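Local structure of C2 domain protein (Ramazzottius varieornatus, 7DF2) at residues F75-K80 against K125-V130; V47-T52 against P105-I110; G54-G59 against N139-D144. The protein binds calcium ions through a C2-type beta sandwich and is found specifically in tardigrades; its wider role is not established. One frame throughout, in Å; residues are numbered along the deposited sequence.

Interaction 1. Residues F75-K80 against K125-V130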
loop_
_atom_site.group_PDB
_atom_site.type_symbol
_atom_site.label_atom_id
_atom_site.label_comp_id
_atom_site.label_asym_id
_atom_site.label_seq_id
_atom_site.Cartn_x
_atom_site.Cartn_y
_atom_site.Cartn_z
ATOM N N PHE A 75 2.569 -1.267 -2.930
ATOM C CA PHE A 75 2.116 -1.919 -4.154
ATOM C C PHE A 75 0.593 -1.948 -4.172
ATOM O O PHE A 75 -0.033 -2.169 -3.132
ATOM C CB PHE A 75 2.691 -3.340 -4.233
ATOM C CG PHE A 75 2.473 -4.018 -5.562
ATOM C CD1 PHE A 75 3.327 -3.767 -6.629
ATOM C CD2 PHE A 75 1.429 -4.917 -5.733
ATOM C CE1 PHE A 75 3.140 -4.404 -7.850
ATOM C CE2 PHE A 75 1.237 -5.552 -6.950
ATOM C CZ PHE A 75 2.094 -5.288 -8.007
ATOM N N ILE A 76 -0.000 -1.722 -5.348
ATOM C CA ILE A 76 -1.440 -1.890 -5.538
ATOM C C ILE A 76 -1.646 -3.295 -6.096
ATOM O O ILE A 76 -1.260 -3.573 -7.239
ATOM C CB ILE A 76 -2.015 -0.829 -6.492
ATOM C CG1 ILE A 76 -1.838 0.581 -5.926
ATOM C CG2 ILE A 76 -3.472 -1.114 -6.777
ATOM C CD1 ILE A 76 -2.003 1.706 -6.989
ATOM N N ASP A 77 -2.250 -4.185 -5.295
ATOM C CA ASP A 77 -2.375 -5.606 -5.647
ATOM C C ASP A 77 -3.759 -5.868 -6.243
ATOM O O ASP A 77 -4.729 -6.105 -5.518
ATOM C CB ASP A 77 -2.125 -6.483 -4.421
ATOM C CG ASP A 77 -2.163 -7.976 -4.749
ATOM O OD1 ASP A 77 -2.337 -8.333 -5.943
ATOM O OD2 ASP A 77 -2.012 -8.783 -3.805
ATOM N N THR A 78 -3.837 -5.884 -7.569
ATOM C CA THR A 78 -5.100 -6.131 -8.247
ATOM C C THR A 78 -5.369 -7.608 -8.505
ATOM O O THR A 78 -6.443 -7.940 -9.021
ATOM C CB THR A 78 -5.123 -5.391 -9.585
ATOM O OG1 THR A 78 -3.989 -5.799 -10.358
ATOM C CG2 THR A 78 -5.093 -3.862 -9.352
ATOM N N GLU A 79 -4.435 -8.492 -8.168
ATOM C CA GLU A 79 -4.498 -9.891 -8.580
ATOM C C GLU A 79 -4.628 -10.877 -7.430
ATOM O O GLU A 79 -5.359 -11.866 -7.553
ATOM C CB GLU A 79 -3.253 -10.255 -9.403
ATOM C CG GLU A 79 -2.959 -9.332 -10.578
ATOM C CD GLU A 79 -1.706 -9.753 -11.329
ATOM O OE1 GLU A 79 -1.191 -10.854 -11.047
ATOM O OE2 GLU A 79 -1.233 -8.993 -12.199
ATOM N N LYS A 80 -3.936 -10.657 -6.310
ATOM C CA LYS A 80 -3.896 -11.646 -5.224
ATOM C C LYS A 80 -4.235 -11.037 -3.862
ATOM O O LYS A 80 -3.503 -11.228 -2.884
ATOM C CB LYS A 80 -2.522 -12.313 -5.197
ATOM C CG LYS A 80 -2.102 -12.943 -6.520
ATOM C CD LYS A 80 -2.854 -14.247 -6.759
ATOM C CE LYS A 80 -2.182 -15.134 -7.806
ATOM N NZ LYS A 80 -3.085 -16.246 -8.252
ATOM N N LYS A 125 -11.931 -7.087 -5.315
ATOM C CA LYS A 125 -11.152 -6.540 -4.210
ATOM C C LYS A 125 -9.768 -6.178 -4.719
ATOM O O LYS A 125 -9.130 -6.979 -5.407
ATOM C CB LYS A 125 -11.017 -7.559 -3.069
ATOM C CG LYS A 125 -12.111 -7.494 -2.032
ATOM C CD LYS A 125 -11.620 -8.001 -0.692
ATOM C CE LYS A 125 -11.245 -9.459 -0.768
ATOM N NZ LYS A 125 -11.142 -10.034 0.591
ATOM N N ILE A 126 -9.290 -4.990 -4.360
ATOM C CA ILE A 126 -7.925 -4.576 -4.657
ATOM C C ILE A 126 -7.228 -4.299 -3.335
ATOM O O ILE A 126 -7.730 -3.521 -2.514
ATOM C CB ILE A 126 -7.894 -3.333 -5.563
ATOM C CG1 ILE A 126 -8.490 -3.664 -6.933
ATOM C CG2 ILE A 126 -6.478 -2.793 -5.712
ATOM C CD1 ILE A 126 -8.673 -2.455 -7.821
ATOM N N ALA A 127 -6.082 -4.927 -3.129
ATOM C CA ALA A 127 -5.361 -4.824 -1.865
ATOM C C ALA A 127 -4.276 -3.763 -1.982
ATOM O O ALA A 127 -3.332 -3.919 -2.762
ATOM C CB ALA A 127 -4.753 -6.166 -1.479
ATOM N N MET A 128 -4.415 -2.689 -1.215
ATOM C CA MET A 128 -3.305 -1.762 -1.020
ATOM C C MET A 128 -2.341 -2.412 -0.034
ATOM O O MET A 128 -2.745 -2.765 1.079
ATOM C CB MET A 128 -3.818 -0.425 -0.494
ATOM C CG MET A 128 -4.680 0.315 -1.506
ATOM S SD MET A 128 -5.197 1.927 -0.891
ATOM C CE MET A 128 -6.517 1.509 0.237
ATOM N N ARG A 129 -1.094 -2.625 -0.457
ATOM C CA ARG A 129 -0.100 -3.336 0.346
ATOM C C ARG A 129 1.035 -2.382 0.685
ATOM O O ARG A 129 1.541 -1.681 -0.195
ATOM C CB ARG A 129 0.453 -4.564 -0.391
ATOM C CG ARG A 129 -0.561 -5.677 -0.607
ATOM C CD ARG A 129 0.142 -6.928 -1.124
ATOM N NE ARG A 129 -0.808 -8.009 -1.360
ATOM C CZ ARG A 129 -1.148 -8.918 -0.452
ATOM N NH1 ARG A 129 -0.616 -8.888 0.768
ATOM N NH2 ARG A 129 -2.022 -9.863 -0.767
ATOM N N VAL A 130 1.446 -2.364 1.954
ATOM C CA VAL A 130 2.607 -1.596 2.390
ATOM C C VAL A 130 3.449 -2.492 3.283
ATOM O O VAL A 130 2.914 -3.233 4.117
ATOM C CB VAL A 130 2.217 -0.312 3.160
ATOM C CG1 VAL A 130 3.459 0.400 3.707
ATOM C CG2 VAL A 130 1.423 0.642 2.270
HETATM O O HOH W 1 -8.365 -8.883 -7.273
#
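Arg129 reaches across from its strand and takes Asp77 side-on: NE gives a nearly straight bond to Asp77 OD2 at 2.8 Å, and NH2 adds a longer, more bent one to the same oxygen at 3.2 Å. OD2 lies in the guanidinium plane, NE meeting it on its anti side, while the carboxylate itself is turned 39° from that plane. Arg129 NH2 also donates to Lys80 O at 2.9 Å, again at the guanidinium edge. With CG beside the backbone N (chi1 -67°), the chain runs extended from CG to NE and brings the guanidinium edge to Asp77. The other carboxylate oxygen turns to the chain that follows: Asp77 OD1 accepts from Glu79 N and, at 2.8 Å, from Lys80 N, both from the same face of the carboxylate, with Asn201 ND2 a further donor. These bonds, an Asx turn to Glu79 N and an Asx motif to Lys80 N, accompany the turn after strand 70-77, consistent with the placing of Lys80 O near the arginine. Beneath lies an antiparallel ladder in which Phe75-Arg129 and Asp77-Ala127 are hydrogen-bonded pairs, with Asp77 N to Ala127 O at 2.8 Å. On the other face of the sheet, Ile76 CG2 meets Ile126 CG2 at 3.6 Å, and Thr78 CG2 lies alongside the same isoleucine; Met45 and Ile43 of the facing strand 41-51 pack against this apolar side. Farther out, Asn83 O takes another bond from Arg129 NH2, and Phe85 makes a cation-pi contact with the guanidinium. Both carboxylate oxygens of buried Asp77 are thus matched by donors, and the arginine would be expected to favour its ionised form: a charge pair joins strand 70-77 to strand 121-136, while OD1 holds the turn that follows.

Interaction 2. Residues V47-T52 against P105-I110; sequences VVRLDT and PDVVEI. With GLC (alpha-D-glucopyranose), chain B.
Glucose O4 lies between Glu109 and Arg49: it donates to Glu109 OE1 at 2.8 Å, and in one of the two conformers of the arginine Arg49 NH1 adds a weak, doubtful bond to it at 3.2 Å. The neighbouring sugar hydroxyl O3 donates to the other carboxylate oxygen, Glu109 OE2, also at 2.8 Å, so the carboxylate holds two adjacent hydroxyls, one on each oxygen. Glu109 is folded at chi2 (-74°), which turns its head along the arginine; the two side chains run side by side. Their charged atoms do not touch. The firmer partner of Arg49 NH1 is Glu169, which completes the pocket with Val48, whose CG1 packs near O4; a water joins Glu109 OE1 to Val48 O. Below the sugar, strands 41-51 and 107-119 run antiparallel. Leu50-Val108 is the hydrogen-bonded pair, Val108 N to Leu50 O being 2.8 Å and almost straight, flanked by the non-hydrogen-bonded pairs Arg49-Glu109 and Asp51-Val107. On the side of Leu50, Ile110 CD1 touches both Val47 CG1 and Leu50 CB, each 3.8 Å away, facing the interior of the sandwich. At the far end Thr52 N donates to Asp106 O at 2.9 Å, and a water links Thr52 OG1 with Pro105 O; Gly54 N bonds to that hydroxyl as well. The chemistry is that of a two-sided strand pair: Leu50 and Val108 on the inner face, and on the outer one, beside Val107, a carboxylate that offers a sugar two acceptors and a guanidinium that may add a donor.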
loop_
_atom_site.group_PDB
_atom_site.type_symbol
_atom_site.label_atom_id
_atom_site.label_comp_id
_atom_site.label_asym_id
_atom_site.label_seq_id
_atom_site.Cartn_x
_atom_site.Cartn_y
_atom_site.Cartn_z
ATOM N N VAL A 47 0.023 7.082 0.121
ATOM C CA VAL A 47 0.505 6.699 1.443
ATOM C C VAL A 47 0.777 7.988 2.206
ATOM O O VAL A 47 1.725 8.716 1.905
ATOM C CB VAL A 47 1.744 5.806 1.353
ATOM C CG1 VAL A 47 2.303 5.518 2.754
ATOM C CG2 VAL A 47 1.368 4.516 0.637
ATOM N N VAL A 48 -0.081 8.283 3.185
ATOM C CA VAL A 48 -0.059 9.585 3.835
ATOM C C VAL A 48 1.027 9.640 4.898
ATOM O O VAL A 48 1.904 10.509 4.872
ATOM C CB VAL A 48 -1.442 9.901 4.435
ATOM C CG1 VAL A 48 -1.412 11.248 5.148
ATOM C CG2 VAL A 48 -2.513 9.864 3.319
ATOM N N ARG A 49 0.991 8.698 5.836
ATOM C CA ARG A 49 1.989 8.660 6.894
ATOM C C ARG A 49 1.966 7.281 7.530
ATOM O O ARG A 49 1.029 6.502 7.338
ATOM C CB ARG A 49 1.738 9.755 7.934
ATOM C CG ARG A 49 0.414 9.623 8.642
ATOM C CD ARG A 49 0.254 10.736 9.677
ATOM N NE ARG A 49 -0.971 10.509 10.427
ATOM C CZ ARG A 49 -2.187 10.772 9.963
ATOM N NH1 ARG A 49 -2.342 11.294 8.746
ATOM N NH2 ARG A 49 -3.247 10.513 10.718
ATOM N N LEU A 50 3.020 6.991 8.287
ATOM C CA LEU A 50 3.215 5.689 8.914
ATOM C C LEU A 50 3.582 5.934 10.367
ATOM O O LEU A 50 4.563 6.632 10.643
ATOM C CB LEU A 50 4.326 4.921 8.181
ATOM C CG LEU A 50 4.702 3.434 8.301
ATOM C CD1 LEU A 50 4.540 2.914 9.675
ATOM C CD2 LEU A 50 3.971 2.547 7.282
ATOM N N ASP A 51 2.809 5.354 11.289
ATOM C CA ASP A 51 3.097 5.436 12.723
ATOM C C ASP A 51 3.703 4.102 13.138
ATOM O O ASP A 51 2.983 3.124 13.338
ATOM C CB ASP A 51 1.835 5.754 13.522
ATOM C CG ASP A 51 2.120 5.936 15.026
ATOM O OD1 ASP A 51 3.309 5.956 15.439
ATOM O OD2 ASP A 51 1.146 6.056 15.791
ATOM N N THR A 52 5.034 4.056 13.232
ATOM C CA THR A 52 5.715 2.851 13.701
ATOM C C THR A 52 5.620 2.685 15.211
ATOM O O THR A 52 5.920 1.596 15.723
ATOM C CB THR A 52 7.195 2.889 13.348
ATOM O OG1 THR A 52 7.822 3.913 14.133
ATOM C CG2 THR A 52 7.423 3.182 11.857
ATOM N N PRO A 105 11.422 10.216 13.085
ATOM C CA PRO A 105 10.419 10.218 14.157
ATOM C C PRO A 105 9.517 8.999 14.041
ATOM O O PRO A 105 9.412 8.373 12.983
ATOM C CB PRO A 105 9.629 11.513 13.911
ATOM C CG PRO A 105 10.536 12.361 13.100
ATOM C CD PRO A 105 11.338 11.427 12.246
ATOM N N ASP A 106 8.872 8.656 15.155
ATOM C CA ASP A 106 8.004 7.482 15.166
ATOM C C ASP A 106 6.871 7.610 14.153
ATOM O O ASP A 106 6.456 6.612 13.552
ATOM C CB ASP A 106 7.425 7.265 16.557
ATOM C CG ASP A 106 8.461 6.797 17.555
ATOM O OD1 ASP A 106 9.617 6.528 17.153
ATOM O OD2 ASP A 106 8.106 6.696 18.746
ATOM N N VAL A 107 6.349 8.820 13.961
ATOM C CA VAL A 107 5.362 9.088 12.917
ATOM C C VAL A 107 6.107 9.662 11.723
ATOM O O VAL A 107 6.679 10.757 11.801
ATOM C CB VAL A 107 4.260 10.041 13.390
ATOM C CG1 VAL A 107 3.313 10.364 12.222
ATOM C CG2 VAL A 107 3.484 9.418 14.535
ATOM N N VAL A 108 6.112 8.912 10.625
ATOM C CA VAL A 108 6.830 9.281 9.413
ATOM C C VAL A 108 5.822 9.896 8.452
ATOM O O VAL A 108 4.911 9.206 7.987
ATOM C CB VAL A 108 7.520 8.065 8.771
ATOM C CG1 VAL A 108 8.314 8.495 7.544
ATOM C CG2 VAL A 108 8.410 7.325 9.775
ATOM N N GLU A 109 5.990 11.179 8.143
ATOM C CA GLU A 109 5.151 11.834 7.144
ATOM C C GLU A 109 5.674 11.503 5.758
ATOM O O GLU A 109 6.861 11.686 5.484
ATOM C CB GLU A 109 5.145 13.340 7.369
ATOM C CG GLU A 109 4.617 13.717 8.749
ATOM C CD GLU A 109 3.114 13.548 8.853
ATOM O OE1 GLU A 109 2.433 13.542 7.802
ATOM O OE2 GLU A 109 2.606 13.427 9.984
ATOM N N ILE A 110 4.787 11.018 4.885
ATOM C CA ILE A 110 5.224 10.395 3.637
ATOM C C ILE A 110 4.644 11.116 2.427
ATOM O O ILE A 110 5.397 11.649 1.608
ATOM C CB ILE A 110 4.848 8.899 3.621
ATOM C CG1 ILE A 110 5.573 8.158 4.758
ATOM C CG2 ILE A 110 5.210 8.243 2.295
ATOM C CD1 ILE A 110 5.052 6.785 4.986
HETATM C C1 GLC B . -1.102 17.639 8.425
HETATM C C2 GLC B . -0.483 16.936 9.641
HETATM C C3 GLC B . 0.036 15.533 9.302
HETATM C C4 GLC B . -0.965 14.762 8.438
HETATM C C5 GLC B . -1.550 15.658 7.347
HETATM C C6 GLC B . -2.581 14.920 6.503
HETATM O O2 GLC B . 0.547 17.711 10.222
HETATM O O3 GLC B . 0.285 14.811 10.495
HETATM O O4 GLC B . -0.367 13.614 7.856
HETATM O O5 GLC B . -2.124 16.808 7.942
HETATM O O6 GLC B . -2.358 15.254 5.152
HETATM O O HOH W 2 1.739 13.589 4.931
HETATM O O HOH W 3 9.800 5.604 12.665
#

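Interaction 3. Residues G54-G59 against N139-D144. With CA (calcium ion), chain C.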
loop_
_atom_site.group_PDB
_atom_site.type_symbol
_atom_site.label_atom_id
_atom_site.label_comp_id
_atom_site.label_asym_id
_atom_site.label_seq_id
_atom_site.Cartn_x
_atom_site.Cartn_y
_atom_site.Cartn_z
ATOM N N GLY A 54 7.727 3.623 17.027
ATOM C CA GLY A 54 9.100 3.328 17.362
ATOM C C GLY A 54 9.421 1.869 17.550
ATOM O O GLY A 54 10.483 1.560 18.095
ATOM N N LYS A 55 8.557 0.958 17.096
ATOM C CA LYS A 55 8.682 -0.445 17.461
ATOM C C LYS A 55 8.718 -1.358 16.244
ATOM O O LYS A 55 8.072 -1.104 15.220
ATOM C CB LYS A 55 7.523 -0.860 18.357
ATOM C CG LYS A 55 7.545 -0.164 19.715
ATOM C CD LYS A 55 6.317 -0.531 20.537
ATOM C CE LYS A 55 6.290 0.245 21.849
ATOM N NZ LYS A 55 5.162 -0.201 22.725
ATOM N N SER A 56 9.445 -2.460 16.404
ATOM C CA SER A 56 9.415 -3.588 15.499
ATOM C C SER A 56 8.133 -4.385 15.744
ATOM O O SER A 56 7.422 -4.166 16.726
ATOM C CB SER A 56 10.631 -4.474 15.741
ATOM O OG SER A 56 11.830 -3.796 15.428
ATOM N N HIS A 57 7.860 -5.360 14.870
ATOM C CA HIS A 57 6.621 -6.124 14.998
ATOM C C HIS A 57 6.560 -6.920 16.301
ATOM O O HIS A 57 5.460 -7.288 16.733
ATOM C CB HIS A 57 6.456 -7.075 13.814
ATOM C CG HIS A 57 7.424 -8.212 13.819
ATOM N ND1 HIS A 57 7.066 -9.494 14.181
ATOM C CD2 HIS A 57 8.743 -8.261 13.512
ATOM C CE1 HIS A 57 8.121 -10.284 14.085
ATOM N NE2 HIS A 57 9.150 -9.561 13.679
ATOM N N THR A 58 7.709 -7.197 16.929
ATOM C CA THR A 58 7.738 -7.878 18.227
ATOM C C THR A 58 7.285 -7.002 19.379
ATOM O O THR A 58 7.091 -7.523 20.489
ATOM C CB THR A 58 9.160 -8.340 18.544
ATOM O OG1 THR A 58 10.004 -7.185 18.530
ATOM C CG2 THR A 58 9.648 -9.346 17.509
ATOM N N GLY A 59 7.197 -5.691 19.187
ATOM C CA GLY A 59 6.993 -4.781 20.292
ATOM C C GLY A 59 8.262 -4.224 20.902
ATOM O O GLY A 59 8.175 -3.279 21.706
ATOM N N ASN A 139 20.829 -6.108 7.189
ATOM C CA ASN A 139 19.737 -6.944 7.661
ATOM C C ASN A 139 18.483 -6.111 7.878
ATOM O O ASN A 139 18.554 -4.925 8.212
ATOM C CB ASN A 139 20.142 -7.659 8.946
ATOM C CG ASN A 139 21.347 -8.560 8.739
ATOM O OD1 ASN A 139 22.370 -8.401 9.395
ATOM N ND2 ASN A 139 21.236 -9.489 7.788
ATOM N N ASP A 140 17.339 -6.741 7.639
ATOM C CA ASP A 140 16.033 -6.121 7.793
ATOM C C ASP A 140 15.473 -6.469 9.162
ATOM O O ASP A 140 15.651 -7.585 9.648
ATOM C CB ASP A 140 15.055 -6.612 6.723
ATOM C CG ASP A 140 15.383 -6.098 5.342
ATOM O OD1 ASP A 140 16.292 -5.254 5.213
ATOM O OD2 ASP A 140 14.717 -6.541 4.384
ATOM N N ASP A 141 14.767 -5.519 9.759
ATOM C CA ASP A 141 14.134 -5.663 11.070
ATOM C C ASP A 141 12.675 -5.281 10.832
ATOM O O ASP A 141 12.370 -4.095 10.695
ATOM C CB ASP A 141 14.837 -4.741 12.075
ATOM C CG ASP A 141 14.277 -4.810 13.480
ATOM O OD1 ASP A 141 13.135 -5.269 13.695
ATOM O OD2 ASP A 141 15.002 -4.350 14.389
ATOM N N LYS A 142 11.783 -6.271 10.745
ATOM C CA LYS A 142 10.428 -5.995 10.264
ATOM C C LYS A 142 9.655 -5.092 11.222
ATOM O O LYS A 142 9.605 -5.336 12.439
ATOM C CB LYS A 142 9.667 -7.304 10.039
ATOM C CG LYS A 142 8.202 -7.117 9.629
ATOM C CD LYS A 142 7.448 -8.453 9.692
ATOM C CE LYS A 142 6.041 -8.317 9.143
ATOM N NZ LYS A 142 5.341 -9.637 9.171
ATOM N N ILE A 143 9.077 -4.021 10.672
ATOM C CA ILE A 143 8.140 -3.197 11.422
ATOM C C ILE A 143 6.765 -3.820 11.251
ATOM O O ILE A 143 6.197 -4.335 12.220
ATOM C CB ILE A 143 8.198 -1.721 10.989
ATOM C CG1 ILE A 143 9.559 -1.159 11.391
ATOM C CG2 ILE A 143 7.107 -0.912 11.676
ATOM C CD1 ILE A 143 9.909 0.110 10.709
ATOM N N ASP A 144 6.228 -3.821 10.031
ATOM C CA ASP A 144 4.990 -4.555 9.794
ATOM C C ASP A 144 4.680 -4.596 8.308
ATOM O O ASP A 144 5.272 -3.873 7.498
ATOM C CB ASP A 144 3.797 -3.960 10.551
ATOM C CG ASP A 144 2.963 -5.038 11.250
ATOM O OD1 ASP A 144 2.853 -6.137 10.671
ATOM O OD2 ASP A 144 2.441 -4.799 12.370
HETATM CA CA CA C . 16.826 -2.689 14.513
HETATM O O HOH W 4 18.056 -3.870 16.200
#
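Two first torsions set up this contact: Ser56 has OG beside its backbone N (chi1 -65°), and Asp141 has CG opposite its own (chi1 -179°), which swings the carboxylate toward the loop and the calcium ion. Ser56 OG donates to Asp141 OD1 at 2.6 Å, arriving from above the carboxylate plane, 37° out of it. The second oxygen is given to the metal, Asp141 OD2 binding calcium at 2.5 Å. One carboxylate thus divides its work, and the serine is a second-shell residue that is likely to limit its rotation. A valine in place of Ser56 would probably leave Asp141 OD1 without this donor and the ligand freer to turn about its own axis. One residue on, His57 N donates to Lys142 O at 3.0 Å in a nearly straight bond, lashing the loop to the strand. Lys142 O also lies in the plane of the His57 ring, at its edge beside CD2. The lysine chain, extended beyond CG, crosses the histidine at about a right angle, and its CD makes a CH-pi contact 4.3 Å from the ring centroid; Thr58 CG2 lies over the opposite face. Lys142 NZ continues to Asp176 and Glu175, with which it forms salt bridges. The loop turns back in a type I turn, closed by Gly59 N to Ser56 O at 2.9 Å. On the strand, Ile143 and Asp144 both face Ala132 in a classic beta bulge. Cys62, through its carbonyl, and the side chains of Asp63, Asp134 and Asp136 share the ion with Asp141 and a water. Such a cluster of aspartates, gathered on the loops and strand ends at one end of a beta sandwich, is typical of the calcium site of C2 domains.

Interaction 1 is the buried contact, its centre about 7 Å from the centre of the folded chain, whereas interactions 2 and 3 are only partly buried and carry ligands. Interactions 1 and 2 belong to the two facing sheets of the sandwich and meet through apolar packing, Val130 of one against Val47 and Leu50 of the other. Interaction 3 shares a sheet with interaction 1, since strands 121-136 and 139-150 are neighbours, but sets a loop, not a second strand, against strand 139-150. It touches interaction 2 where Thr52 packs on Ile143. Carboxylates serve differently in each: paired with arginine inside, binding sugar hydroxyls at the outer face, and coordinating calcium at the loop end.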